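Local coordinates for protein putative glutathione S-transferase (Sinorhizobium meliloti, PDB 4MDC) that probably catalyses the conjugation of glutathione to electrophilic compounds, as a homodimeric member of the glutathione S-transferase family, at residues 228-231 with 232-235. Numbering follows the deposited sequence.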
ATOM      1  N   PRO B 228       7.850 -16.851 -20.559  1.00 21.90           N
ATOM      2  CA  PRO B 228       6.695 -17.766 -20.569  1.00 21.00           C
ATOM      3  C   PRO B 228       5.558 -17.360 -19.641  1.00 20.10           C
ATOM      4  O   PRO B 228       4.392 -17.586 -19.914  1.00 17.66           O
ATOM      5  CB  PRO B 228       7.312 -19.101 -20.099  1.00 22.80           C
ATOM      6  CG  PRO B 228       8.719 -19.035 -20.647  1.00 24.25           C
ATOM      7  CD  PRO B 228       9.115 -17.582 -20.430  1.00 23.04           C
ATOM      8  N   SER B 229       5.913 -16.802 -18.480  1.00 18.85           N
ATOM      9  CA  SER B 229       4.915 -16.379 -17.474  1.00 18.89           C
ATOM     10  C   SER B 229       3.945 -15.330 -18.038  1.00 19.10           C
ATOM     11  O   SER B 229       2.829 -15.183 -17.533  1.00 19.40           O
ATOM     12  CB  SER B 229       5.635 -15.818 -16.204  1.00 19.44           C
ATOM     13  OG  SER B 229       6.484 -14.726 -16.577  1.00 19.90           O
ATOM     14  N   PHE B 230       4.379 -14.591 -19.081  1.00 18.53           N
ATOM     15  CA  PHE B 230       3.568 -13.546 -19.673  1.00 17.17           C
ATOM     16  C   PHE B 230       2.563 -14.082 -20.669  1.00 18.12           C
ATOM     17  O   PHE B 230       1.639 -13.364 -21.020  1.00 18.26           O
ATOM     18  CB  PHE B 230       4.445 -12.487 -20.381  1.00 17.05           C
ATOM     19  CG  PHE B 230       4.204 -11.071 -19.839  1.00 16.99           C
ATOM     20  CD1 PHE B 230       4.842 -10.669 -18.695  1.00 17.37           C
ATOM     21  CD2 PHE B 230       3.374 -10.178 -20.480  1.00 18.20           C
ATOM     22  CE1 PHE B 230       4.642  -9.389 -18.162  1.00 16.12           C
ATOM     23  CE2 PHE B 230       3.158  -8.879 -19.983  1.00 16.31           C
ATOM     24  CZ  PHE B 230       3.792  -8.496 -18.791  1.00 17.18           C
ATOM     25  N   ARG B 231       2.735 -15.326 -21.082  1.00 18.97           N
ATOM     26  CA  ARG B 231       1.903 -15.854 -22.191  1.00 20.93           C
ATOM     27  C   ARG B 231       0.393 -15.776 -21.878  1.00 20.21           C
ATOM     28  O   ARG B 231      -0.376 -15.322 -22.722  1.00 24.05           O
ATOM     29  CB  ARG B 231       2.304 -17.261 -22.553  1.00 24.22           C
ATOM     30  CG  ARG B 231       3.568 -17.311 -23.385  1.00 25.82           C
ATOM     31  CD  ARG B 231       4.064 -18.724 -23.654  1.00 29.19           C
ATOM     32  NE  ARG B 231       5.408 -18.593 -24.212  1.00 32.43           N
ATOM     33  CZ  ARG B 231       6.372 -19.503 -24.113  1.00 34.50           C
ATOM     34  NH1 ARG B 231       6.165 -20.641 -23.461  1.00 35.85           N
ATOM     35  NH2 ARG B 231       7.564 -19.256 -24.654  1.00 34.97           N
ATOM     36  N   PRO B 232      -0.044 -16.203 -20.688  1.00 21.22           N
ATOM     37  CA  PRO B 232      -1.471 -16.028 -20.374  1.00 21.89           C
ATOM     38  C   PRO B 232      -1.971 -14.568 -20.373  1.00 20.99           C
ATOM     39  O   PRO B 232      -3.113 -14.303 -20.741  1.00 20.03           O
ATOM     40  CB  PRO B 232      -1.646 -16.679 -19.016  1.00 20.98           C
ATOM     41  CG  PRO B 232      -0.377 -17.478 -18.776  1.00 22.75           C
ATOM     42  CD  PRO B 232       0.703 -16.774 -19.541  1.00 21.58           C
ATOM     43  N   LEU B 233      -1.121 -13.615 -19.986  1.00 19.73           N
ATOM     44  CA  LEU B 233      -1.495 -12.222 -20.042  1.00 19.64           C
ATOM     45  C   LEU B 233      -1.692 -11.735 -21.488  1.00 19.42           C
ATOM     46  O   LEU B 233      -2.598 -10.954 -21.752  1.00 20.02           O
ATOM     47  CB  LEU B 233      -0.475 -11.327 -19.334  1.00 20.38           C
ATOM     48  CG  LEU B 233      -0.171 -11.647 -17.881  1.00 21.54           C
ATOM     49  CD1 LEU B 233       0.740 -10.579 -17.259  1.00 20.67           C
ATOM     50  CD2 LEU B 233      -1.457 -11.779 -17.078  1.00 24.67           C
ATOM     51  N   LEU B 234      -0.800 -12.157 -22.388  1.00 18.08           N
ATOM     52  CA  LEU B 234      -0.883 -11.689 -23.777  1.00 18.22           C
ATOM     53  C   LEU B 234      -2.044 -12.367 -24.524  1.00 19.11           C
ATOM     54  O   LEU B 234      -2.530 -11.787 -25.487  1.00 19.64           O
ATOM     55  CB  LEU B 234       0.412 -11.939 -24.507  1.00 18.25           C
ATOM     56  CG  LEU B 234       1.659 -11.224 -23.918  1.00 18.54           C
ATOM     57  CD1 LEU B 234       2.821 -11.511 -24.834  1.00 19.91           C
ATOM     58  CD2 LEU B 234       1.472  -9.742 -23.754  1.00 18.62           C
ATOM     59  N   ALA B 235      -2.464 -13.537 -24.041  1.00 20.13           N
ATOM     60  CA  ALA B 235      -3.573 -14.298 -24.681  1.00 21.59           C
ATOM     61  C   ALA B 235      -4.926 -13.808 -24.190  1.00 22.76           C
ATOM     62  O   ALA B 235      -5.914 -13.922 -24.869  1.00 23.56           O
ATOM     63  CB  ALA B 235      -3.430 -15.790 -24.411  1.00 22.85           C
TER
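Phe230 and Leu233 meet ring to methyl at the start of the short helix 231-235, in the all-helical C-terminal domain of the glutathione S-transferase fold. Leu233 CD1 sits over the centre of the phenyl ring, 3.9 Å from the centroid, in a CH-pi contact only 9° off the ring normal. Leu234 approaches the rim of the same ring instead, its CD2 lying 3.8 Å from Phe230 CD2 and its CG near the ring plane. A chi1 of -123°, away from the usual staggered values, sets the phenyl group with one face to Leu233 CD1 and its edge to Leu234. Leu40 of helix 33-44, which belongs to the thioredoxin-like N-terminal domain, and Ala197 and Ser201 of helix 191-205 also touch the Phe230 side chain, so the turn packs between elements of both domains. Cutting Phe230 back to an alanine is likely to open a gap between helices 33-44 and 191-205 and to take from Leu233 CD1 the face it rests on. Pro232, lacking an N-H, cannot donate a helix bond; its CD instead faces Ser229 O at 3.3 Å. On the solvent side, the extended chain of Arg231 carries its guanidinium beside Pro228, whose CA stands over one face, offset toward the rim. Two backbone bonds close the helical turn: Leu234 N donates to Phe230 O at 3.0 Å, and Ala235 N reaches Arg231 O at 3.0 Å with a more bent N-H...O angle of 138°.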